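Local coordinates for autoinducer 2-binding protein LsrB (Clostridium saccharobutylicum DSM 13864, PDB 6DSP) that binds the quorum-sensing signal autoinducer-2, held here in its tetrahydroxytetrahydrofuran form, as a solute-binding receptor of the periplasmic binding protein family, at residues K155-Y160 and D218-N223; E208-A213 and P229-A234; Y139-E144 and L265-L270. All coordinates share one frame; numbering follows the deposited sequence.

Contact 1: residues K155-Y160 and D218-N223; sequences KYCWHY and DLIICN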
loop_
_atom_site.group_PDB
_atom_site.type_symbol
_atom_site.label_atom_id
_atom_site.label_comp_id
_atom_site.label_asym_id
_atom_site.label_seq_id
_atom_site.Cartn_x
_atom_site.Cartn_y
_atom_site.Cartn_z
ATOM N N LYS A 155 12.999 -12.377 17.395
ATOM C CA LYS A 155 12.910 -13.178 16.185
ATOM C C LYS A 155 11.741 -12.671 15.352
ATOM O O LYS A 155 10.621 -12.522 15.860
ATOM C CB LYS A 155 12.679 -14.646 16.550
ATOM C CG LYS A 155 13.925 -15.328 17.110
ATOM C CD LYS A 155 13.691 -16.818 17.333
ATOM C CE LYS A 155 14.992 -17.508 17.685
ATOM N NZ LYS A 155 14.859 -18.976 17.816
ATOM N N TYR A 156 12.001 -12.360 14.091
ATOM C CA TYR A 156 10.943 -11.755 13.283
ATOM C C TYR A 156 11.088 -12.161 11.821
ATOM O O TYR A 156 12.103 -12.714 11.391
ATOM C CB TYR A 156 10.966 -10.222 13.396
ATOM C CG TYR A 156 12.098 -9.621 12.612
ATOM C CD1 TYR A 156 13.408 -9.572 13.129
ATOM C CD2 TYR A 156 11.882 -9.111 11.343
ATOM C CE1 TYR A 156 14.433 -9.047 12.373
ATOM C CE2 TYR A 156 12.914 -8.586 10.597
ATOM C CZ TYR A 156 14.167 -8.573 11.092
ATOM O OH TYR A 156 15.176 -8.042 10.336
ATOM N N CYS A 157 10.049 -11.852 11.051
ATOM C CA CYS A 157 10.166 -11.896 9.591
ATOM C C CYS A 157 9.091 -11.010 9.001
ATOM O O CYS A 157 8.231 -10.480 9.712
ATOM C CB CYS A 157 10.046 -13.334 9.031
ATOM S SG CYS A 157 8.413 -14.081 9.089
ATOM N N TRP A 158 9.147 -10.868 7.672
ATOM C CA TRP A 158 8.177 -10.108 6.893
ATOM C C TRP A 158 7.275 -11.073 6.117
ATOM O O TRP A 158 7.738 -12.113 5.622
ATOM C CB TRP A 158 8.888 -9.194 5.877
ATOM C CG TRP A 158 9.766 -8.150 6.484
ATOM C CD1 TRP A 158 11.002 -8.334 7.039
ATOM C CD2 TRP A 158 9.502 -6.748 6.536
ATOM N NE1 TRP A 158 11.502 -7.121 7.466
ATOM C CE2 TRP A 158 10.605 -6.133 7.162
ATOM C CE3 TRP A 158 8.441 -5.949 6.108
ATOM C CZ2 TRP A 158 10.656 -4.758 7.407
ATOM C CZ3 TRP A 158 8.488 -4.594 6.335
ATOM C CH2 TRP A 158 9.591 -4.001 6.962
ATOM N N HIS A 159 5.986 -10.743 6.054
ATOM C CA HIS A 159 4.967 -11.505 5.304
ATOM C C HIS A 159 4.182 -10.485 4.489
ATOM O O HIS A 159 3.474 -9.644 5.053
ATOM C CB HIS A 159 4.049 -12.261 6.281
ATOM C CG HIS A 159 2.883 -12.949 5.621
ATOM N ND1 HIS A 159 1.875 -13.555 6.349
ATOM C CD2 HIS A 159 2.539 -13.089 4.310
ATOM C CE1 HIS A 159 0.966 -14.046 5.517
ATOM N NE2 HIS A 159 1.343 -13.773 4.278
ATOM N N TYR A 160 4.334 -10.531 3.167
ATOM C CA TYR A 160 3.601 -9.576 2.328
ATOM C C TYR A 160 3.224 -10.253 1.012
ATOM O O TYR A 160 3.129 -11.481 0.935
ATOM C CB TYR A 160 4.324 -8.226 2.258
ATOM C CG TYR A 160 5.752 -8.185 1.773
ATOM C CD1 TYR A 160 6.811 -8.500 2.614
ATOM C CD2 TYR A 160 6.039 -7.750 0.480
ATOM C CE1 TYR A 160 8.129 -8.353 2.180
ATOM C CE2 TYR A 160 7.353 -7.635 0.047
ATOM C CZ TYR A 160 8.385 -7.937 0.909
ATOM O OH TYR A 160 9.687 -7.787 0.519
ATOM N N ASP A 218 8.780 -13.929 17.392
ATOM C CA ASP A 218 8.267 -12.868 18.246
ATOM C C ASP A 218 7.422 -11.850 17.504
ATOM O O ASP A 218 6.478 -11.290 18.085
ATOM C CB ASP A 218 9.427 -12.083 18.891
ATOM C CG ASP A 218 10.167 -12.894 19.936
ATOM O OD1 ASP A 218 9.518 -13.338 20.916
ATOM O OD2 ASP A 218 11.387 -13.096 19.746
ATOM N N LEU A 219 7.745 -11.584 16.245
ATOM C CA LEU A 219 7.143 -10.479 15.503
ATOM C C LEU A 219 6.985 -10.888 14.050
ATOM O O LEU A 219 7.947 -11.367 13.428
ATOM C CB LEU A 219 8.107 -9.264 15.582
ATOM C CG LEU A 219 7.801 -8.087 14.668
ATOM C CD1 LEU A 219 6.445 -7.445 15.039
ATOM C CD2 LEU A 219 8.955 -7.097 14.714
ATOM N N ILE A 220 5.796 -10.661 13.495
ATOM C CA ILE A 220 5.569 -10.874 12.056
ATOM C C ILE A 220 5.082 -9.557 11.487
ATOM O O ILE A 220 4.029 -9.061 11.905
ATOM C CB ILE A 220 4.546 -11.996 11.780
ATOM C CG1 ILE A 220 4.910 -13.276 12.562
ATOM C CG2 ILE A 220 4.488 -12.258 10.234
ATOM C CD1 ILE A 220 3.851 -14.359 12.472
ATOM N N ILE A 221 5.867 -8.976 10.573
ATOM C CA ILE A 221 5.536 -7.676 9.985
ATOM C C ILE A 221 4.795 -7.958 8.684
ATOM O O ILE A 221 5.390 -8.454 7.726
ATOM C CB ILE A 221 6.795 -6.824 9.718
ATOM C CG1 ILE A 221 7.624 -6.632 11.020
ATOM C CG2 ILE A 221 6.379 -5.483 9.137
ATOM C CD1 ILE A 221 8.979 -5.968 10.748
ATOM N N CYS A 222 3.515 -7.610 8.653
ATOM C CA CYS A 222 2.625 -7.954 7.534
ATOM C C CYS A 222 2.275 -6.685 6.759
ATOM O O CYS A 222 1.164 -6.155 6.900
ATOM C CB CYS A 222 1.361 -8.609 8.086
ATOM S SG CYS A 222 1.745 -10.156 8.943
ATOM N N ASN A 223 3.222 -6.204 5.930
ATOM C CA ASN A 223 3.059 -4.959 5.182
ATOM C C ASN A 223 2.231 -5.133 3.908
ATOM O O ASN A 223 2.662 -4.766 2.813
ATOM C CB ASN A 223 4.425 -4.338 4.858
ATOM C CG ASN A 223 5.408 -5.344 4.231
ATOM O OD1 ASN A 223 5.553 -6.479 4.709
ATOM N ND2 ASN A 223 6.121 -4.903 3.208
#
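The Trp158 indole lies over the side chain of Ile221, the two running side by side: Ile221 CG2 sits 4.0 Å from the centroid of the six-membered ring, a CH-pi contact over the face. At the rim of the same ring comes the Asn223 amide, its OD1 3.3 Å from Trp158 CE3, with the amide plane turned 79° from the indole. A chi1 of 50° places Asn223 CG between its own backbone N and carbonyl carbon, and this lets ND2 reach over one face of the Tyr160 ring.

Beneath these side chains the backbones pair as neighbouring parallel strands of the four-stranded sheet in this lobe of the Rossmann-like periplasmic binding protein fold. Ile221 N donates to Cys157 O at 2.9 Å, and His159 N donates to Ile221 O. At the start of the pair Lys155 O accepts from both Asp218 N and Leu219 N, while Lys155 N meets Asp218 OD2 at 2.9 Å on the anti lone pair, nearly straight at 176°.

Trp158 NE1 and Tyr156 OH both turn to Glu176 on helix 166-182, which covers this face. Asn223 belongs to the autoinducer-2 pocket, its side chain about 5 Å from the bound ligand. Its buried OD1 has no polar partner and meets carbons, Trp158 CE3 and Tyr160 CD1, so within this strand pair the amide is held by contact with aromatic groups.

Contact 2: residues E208-A213 and P229-A234; sequences ESILSA and PGQAQA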
loop_
_atom_site.group_PDB
_atom_site.type_symbol
_atom_site.label_atom_id
_atom_site.label_comp_id
_atom_site.label_asym_id
_atom_site.label_seq_id
_atom_site.Cartn_x
_atom_site.Cartn_y
_atom_site.Cartn_z
ATOM N N GLU A 208 -0.154 -19.614 8.756
ATOM C CA GLU A 208 -0.017 -20.838 9.547
ATOM C C GLU A 208 1.346 -21.480 9.344
ATOM O O GLU A 208 1.958 -21.985 10.302
ATOM C CB GLU A 208 -1.128 -21.821 9.158
ATOM C CG GLU A 208 -2.481 -21.319 9.591
ATOM C CD GLU A 208 -3.639 -22.113 9.057
ATOM O OE1 GLU A 208 -3.527 -22.719 7.957
ATOM O OE2 GLU A 208 -4.678 -22.091 9.740
ATOM N N SER A 209 1.855 -21.456 8.107
ATOM C CA SER A 209 3.194 -21.976 7.826
ATOM C C SER A 209 4.261 -21.241 8.628
ATOM O O SER A 209 5.204 -21.860 9.134
ATOM C CB SER A 209 3.504 -21.847 6.318
ATOM O OG SER A 209 2.689 -22.680 5.492
ATOM N N ILE A 210 4.168 -19.917 8.717
ATOM C CA ILE A 210 5.156 -19.179 9.502
ATOM C C ILE A 210 5.128 -19.611 10.955
ATOM O O ILE A 210 6.174 -19.861 11.561
ATOM C CB ILE A 210 4.910 -17.666 9.389
ATOM C CG1 ILE A 210 5.007 -17.202 7.936
ATOM C CG2 ILE A 210 5.863 -16.902 10.319
ATOM C CD1 ILE A 210 4.658 -15.723 7.773
ATOM N N LEU A 211 3.924 -19.726 11.539
ATOM C CA LEU A 211 3.821 -20.070 12.946
ATOM C C LEU A 211 4.209 -21.517 13.206
ATOM O O LEU A 211 4.677 -21.838 14.308
ATOM C CB LEU A 211 2.408 -19.768 13.426
ATOM C CG LEU A 211 2.036 -18.278 13.491
ATOM C CD1 LEU A 211 0.527 -18.084 13.667
ATOM C CD2 LEU A 211 2.821 -17.607 14.632
ATOM N N SER A 212 4.045 -22.404 12.223
ATOM C CA SER A 212 4.447 -23.802 12.380
ATOM C C SER A 212 5.969 -23.968 12.256
ATOM O O SER A 212 6.585 -24.744 13.004
ATOM C CB SER A 212 3.734 -24.663 11.329
ATOM O OG SER A 212 2.319 -24.597 11.472
ATOM N N ALA A 213 6.584 -23.282 11.289
ATOM C CA ALA A 213 8.004 -23.437 11.012
ATOM C C ALA A 213 8.870 -22.585 11.930
ATOM O O ALA A 213 10.061 -22.872 12.067
ATOM C CB ALA A 213 8.287 -23.068 9.552
ATOM N N PRO A 229 -4.615 -9.464 7.776
ATOM C CA PRO A 229 -5.751 -10.231 8.319
ATOM C C PRO A 229 -5.548 -11.725 8.189
ATOM O O PRO A 229 -5.988 -12.479 9.064
ATOM C CB PRO A 229 -6.956 -9.722 7.521
ATOM C CG PRO A 229 -6.345 -9.107 6.240
ATOM C CD PRO A 229 -5.020 -8.520 6.711
ATOM N N GLY A 230 -4.846 -12.188 7.154
ATOM C CA GLY A 230 -4.594 -13.617 7.060
ATOM C C GLY A 230 -3.700 -14.105 8.185
ATOM O O GLY A 230 -3.915 -15.191 8.734
ATOM N N GLN A 231 -2.679 -13.310 8.536
ATOM C CA GLN A 231 -1.786 -13.698 9.623
ATOM C C GLN A 231 -2.516 -13.675 10.958
ATOM O O GLN A 231 -2.288 -14.534 11.813
ATOM C CB GLN A 231 -0.617 -12.732 9.662
ATOM C CG GLN A 231 0.486 -13.193 10.638
ATOM C CD GLN A 231 1.094 -14.493 10.168
ATOM O OE1 GLN A 231 1.776 -14.515 9.136
ATOM N NE2 GLN A 231 0.894 -15.579 10.934
ATOM N N ALA A 232 -3.385 -12.680 11.163
ATOM C CA ALA A 232 -4.180 -12.658 12.385
ATOM C C ALA A 232 -5.083 -13.888 12.457
ATOM O O ALA A 232 -5.192 -14.551 13.507
ATOM C CB ALA A 232 -5.000 -11.384 12.466
ATOM N N GLN A 233 -5.723 -14.239 11.338
ATOM C CA GLN A 233 -6.566 -15.437 11.332
ATOM C C GLN A 233 -5.742 -16.692 11.624
ATOM O O GLN A 233 -6.171 -17.581 12.373
ATOM C CB GLN A 233 -7.247 -15.556 9.968
ATOM C CG GLN A 233 -8.184 -16.745 9.910
ATOM C CD GLN A 233 -9.406 -16.571 10.796
ATOM O OE1 GLN A 233 -10.004 -15.473 10.825
ATOM N NE2 GLN A 233 -9.792 -17.625 11.512
ATOM N N ALA A 234 -4.528 -16.765 11.061
ATOM C CA ALA A 234 -3.667 -17.908 11.334
ATOM C C ALA A 234 -3.340 -18.014 12.819
ATOM O O ALA A 234 -3.343 -19.112 13.394
ATOM C CB ALA A 234 -2.374 -17.791 10.532
#
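Gln231 meets Ile210 and Leu211 where two helices of the Rossmann-like lobe pack side by side. Helix 200-213 leads into strand 219-222 and helix 227-237 follows it, an alpha-beta-alpha stretch of that lobe; the axes of the two segments pass 9.5 Å apart at an angle of 49°.

Along 229-234, Gln231 is the first residue to touch the other helix. With CG anti to the backbone N (chi1 -171°) and a bend at chi2 of 64°, its amide is carried over to the other helix. OE1 comes to 3.4 Å from Ile210 CD1, the two side chains crossing at about a right angle, and NE2 lies 3.7 Å from Leu211 CD1. Both ends of the amide have polar partners: OE1 bonds to His159 of strand 155-160 and NE2 to the carbonyl of Gly207, which fixes the rotation of the group among apolar neighbours.

One turn later Ala234 points toward helix 200-213. Its small side chain permits the nearest backbone approach, with the CA atoms of Ala234 and Glu208 5.0 Å apart. Leu211 CD1 reaches Ala234 CB at 4.3 Å, while the Glu208 carboxylate goes on to Asn237. The Ala234 methyl carbon CB finally rests 3.4 Å from Glu208 N and 3.7 Å from Glu208 CG.

Contact 3: residues Y139-E144 and L265-L270; sequences YDSLKE and LTRWGL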
loop_
_atom_site.group_PDB
_atom_site.type_symbol
_atom_site.label_atom_id
_atom_site.label_comp_id
_atom_site.label_asym_id
_atom_site.label_seq_id
_atom_site.Cartn_x
_atom_site.Cartn_y
_atom_site.Cartn_z
ATOM N N TYR A 139 7.743 -2.683 17.585
ATOM C CA TYR A 139 8.449 -2.401 18.833
ATOM C C TYR A 139 7.458 -2.103 19.961
ATOM O O TYR A 139 7.539 -2.665 21.065
ATOM C CB TYR A 139 9.373 -1.200 18.594
ATOM C CG TYR A 139 10.166 -0.788 19.827
ATOM C CD1 TYR A 139 9.585 -0.009 20.826
ATOM C CD2 TYR A 139 11.488 -1.173 19.991
ATOM C CE1 TYR A 139 10.284 0.372 21.968
ATOM C CE2 TYR A 139 12.212 -0.799 21.125
ATOM C CZ TYR A 139 11.605 -0.027 22.110
ATOM O OH TYR A 139 12.315 0.349 23.238
ATOM N N ASP A 140 6.502 -1.200 19.700
ATOM C CA ASP A 140 5.569 -0.819 20.753
ATOM C C ASP A 140 4.730 -2.002 21.230
ATOM O O ASP A 140 4.518 -2.190 22.441
ATOM C CB ASP A 140 4.681 0.313 20.266
ATOM C CG ASP A 140 5.458 1.619 20.117
ATOM O OD1 ASP A 140 6.533 1.756 20.730
ATOM O OD2 ASP A 140 4.987 2.528 19.428
ATOM N N SER A 141 4.262 -2.824 20.301
ATOM C CA SER A 141 3.449 -3.975 20.697
ATOM C C SER A 141 4.285 -5.012 21.432
ATOM O O SER A 141 3.790 -5.665 22.360
ATOM C CB SER A 141 2.752 -4.586 19.479
ATOM O OG SER A 141 1.773 -3.687 18.994
ATOM N N LEU A 142 5.547 -5.200 21.030
ATOM C CA LEU A 142 6.437 -6.123 21.737
ATOM C C LEU A 142 6.637 -5.686 23.179
ATOM O O LEU A 142 6.538 -6.501 24.107
ATOM C CB LEU A 142 7.785 -6.187 21.008
ATOM C CG LEU A 142 7.800 -7.022 19.717
ATOM C CD1 LEU A 142 9.025 -6.655 18.886
ATOM C CD2 LEU A 142 7.746 -8.520 20.004
ATOM N N LYS A 143 6.889 -4.387 23.385
ATOM C CA LYS A 143 7.055 -3.902 24.748
ATOM C C LYS A 143 5.782 -4.111 25.574
ATOM O O LYS A 143 5.853 -4.501 26.742
ATOM C CB LYS A 143 7.487 -2.437 24.716
ATOM C CG LYS A 143 7.842 -1.863 26.074
ATOM C CD LYS A 143 8.543 -0.517 25.889
ATOM C CE LYS A 143 8.978 0.052 27.223
ATOM N NZ LYS A 143 9.736 -0.986 27.990
ATOM N N GLU A 144 4.604 -3.955 24.948
ATOM C CA GLU A 144 3.346 -4.084 25.674
ATOM C C GLU A 144 3.018 -5.516 26.049
ATOM O O GLU A 144 2.228 -5.721 26.984
ATOM C CB GLU A 144 2.213 -3.460 24.870
ATOM C CG GLU A 144 2.356 -1.949 24.852
ATOM C CD GLU A 144 1.603 -1.278 23.735
ATOM O OE1 GLU A 144 0.969 -1.974 22.923
ATOM O OE2 GLU A 144 1.671 -0.027 23.663
ATOM N N LEU A 265 -4.328 -9.050 17.963
ATOM C CA LEU A 265 -3.228 -8.107 17.773
ATOM C C LEU A 265 -3.586 -6.799 18.462
ATOM O O LEU A 265 -4.756 -6.458 18.628
ATOM C CB LEU A 265 -2.872 -7.854 16.283
ATOM C CG LEU A 265 -3.731 -6.851 15.499
ATOM C CD1 LEU A 265 -3.081 -6.525 14.145
ATOM C CD2 LEU A 265 -5.132 -7.391 15.260
ATOM N N THR A 266 -2.552 -6.031 18.774
ATOM C CA THR A 266 -2.727 -4.782 19.484
ATOM C C THR A 266 -2.794 -3.582 18.560
ATOM O O THR A 266 -3.510 -2.622 18.862
ATOM C CB THR A 266 -1.516 -4.588 20.436
ATOM O OG1 THR A 266 -1.417 -5.727 21.305
ATOM C CG2 THR A 266 -1.663 -3.322 21.259
ATOM N N ARG A 267 -2.054 -3.589 17.447
ATOM C CA ARG A 267 -1.744 -2.339 16.774
ATOM C C ARG A 267 -1.401 -2.634 15.322
ATOM O O ARG A 267 -0.678 -3.590 15.039
ATOM C CB ARG A 267 -0.540 -1.687 17.482
ATOM C CG ARG A 267 -0.009 -0.425 16.826
ATOM C CD ARG A 267 1.166 0.128 17.653
ATOM N NE ARG A 267 0.757 0.762 18.901
ATOM C CZ ARG A 267 0.806 0.184 20.108
ATOM N NH1 ARG A 267 1.226 -1.079 20.238
ATOM N NH2 ARG A 267 0.431 0.877 21.183
ATOM N N TRP A 268 -1.895 -1.789 14.420
ATOM C CA TRP A 268 -1.538 -1.855 13.000
ATOM C C TRP A 268 -1.747 -0.456 12.456
ATOM O O TRP A 268 -2.185 0.433 13.183
ATOM C CB TRP A 268 -2.390 -2.916 12.262
ATOM C CG TRP A 268 -3.815 -2.497 12.028
ATOM C CD1 TRP A 268 -4.342 -2.080 10.848
ATOM C CD2 TRP A 268 -4.886 -2.494 12.982
ATOM N NE1 TRP A 268 -5.663 -1.783 11.006
ATOM C CE2 TRP A 268 -6.028 -2.005 12.312
ATOM C CE3 TRP A 268 -4.980 -2.813 14.353
ATOM C CZ2 TRP A 268 -7.257 -1.833 12.953
ATOM C CZ3 TRP A 268 -6.216 -2.647 14.990
ATOM C CH2 TRP A 268 -7.331 -2.163 14.287
ATOM N N GLY A 269 -1.433 -0.247 11.174
ATOM C CA GLY A 269 -1.539 1.083 10.612
ATOM C C GLY A 269 -2.138 1.133 9.222
ATOM O O GLY A 269 -2.313 0.111 8.542
ATOM N N LEU A 270 -2.408 2.360 8.797
ATOM C CA LEU A 270 -2.744 2.651 7.403
ATOM C C LEU A 270 -2.678 4.163 7.244
ATOM O O LEU A 270 -1.741 4.799 7.750
ATOM C CB LEU A 270 -4.099 2.060 6.970
ATOM C CG LEU A 270 -4.167 1.853 5.438
ATOM C CD1 LEU A 270 -3.404 0.619 4.957
ATOM C CD2 LEU A 270 -5.630 1.814 4.981
HETATM O O HOH W 1 0.345 -5.343 17.249
HETATM O O HOH W 2 1.117 -6.291 22.532
#
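Arg267 reaches from the residues leading into strand 268-270, which carries the pocket residue Leu270 at its end, to the last turns of helix 127-144, joining two parts of the alpha/beta periplasmic binding protein fold through an end-on, two-nitrogen salt bridge. Its side chain starts beside Ser141, with Arg267 CB 3.4 Å from Ser141 OG. CG stands anti to the backbone N and the chain runs on extended to CD; the bend comes only at chi3, -74°, and turns the guanidinium group across the helix surface. Arg267 NE lies 4.6 Å from Asp140 OD2, opposite charges near each other but not in contact. Asp140 CB sits over one face of the guanidinium, 3.7 Å from Arg267 NH1, while Asp140 OD1 is bonded to Gln136.

At the tip the two terminal nitrogens divide the work. NH1 donates twice, to Ser141 OG at 2.9 Å and to Glu144 OE1 at 2.8 Å, both acceptors lying close to the guanidinium plane. The bond to the carboxylate is nearly straight at 165°, the one to the serine more bent. NH2 takes the other oxygen, OE2, on its syn lone pair. The fit is not coplanar: the carboxylate and guanidinium planes are 48° apart, and NH1 approaches OE1 from above the carboxylate plane.

Thr266 fills in beside this pair, its CG2 3.4 Å from Glu144 OE1. Two waters add bridges between the segments. One accepts from Ser141 OG and donates to Arg267 O, so the serine hydroxyl takes a bond from NH1 and gives one to water. The second water donates to Ser141 O at 2.8 Å and lies 2.9 Å from Thr266 OG1.

Overall arrangement
From the N terminus, helix 127-144 comes first; its last turns pair with residues 265-270, so contact 3 closes the longest loop, of 120 residues. Strand 155-160 follows within it, and contact 1 closes when strand 219-222 lines up alongside. Contact 2 crosses contact 1, since helix 200-213 precedes strand 219-222 and helix 227-237 follows it; both contacts nest inside contact 3. Contacts 1 and 2 also touch where strand 219-222 meets helix 227-237, Gln231 packing its NE2 on Ile220 CD1 and its CB on Cys222 SG. Contacts 1 and 3 meet where Leu142 packs on Asp218 and Leu219, whereas contacts 2 and 3 do not touch.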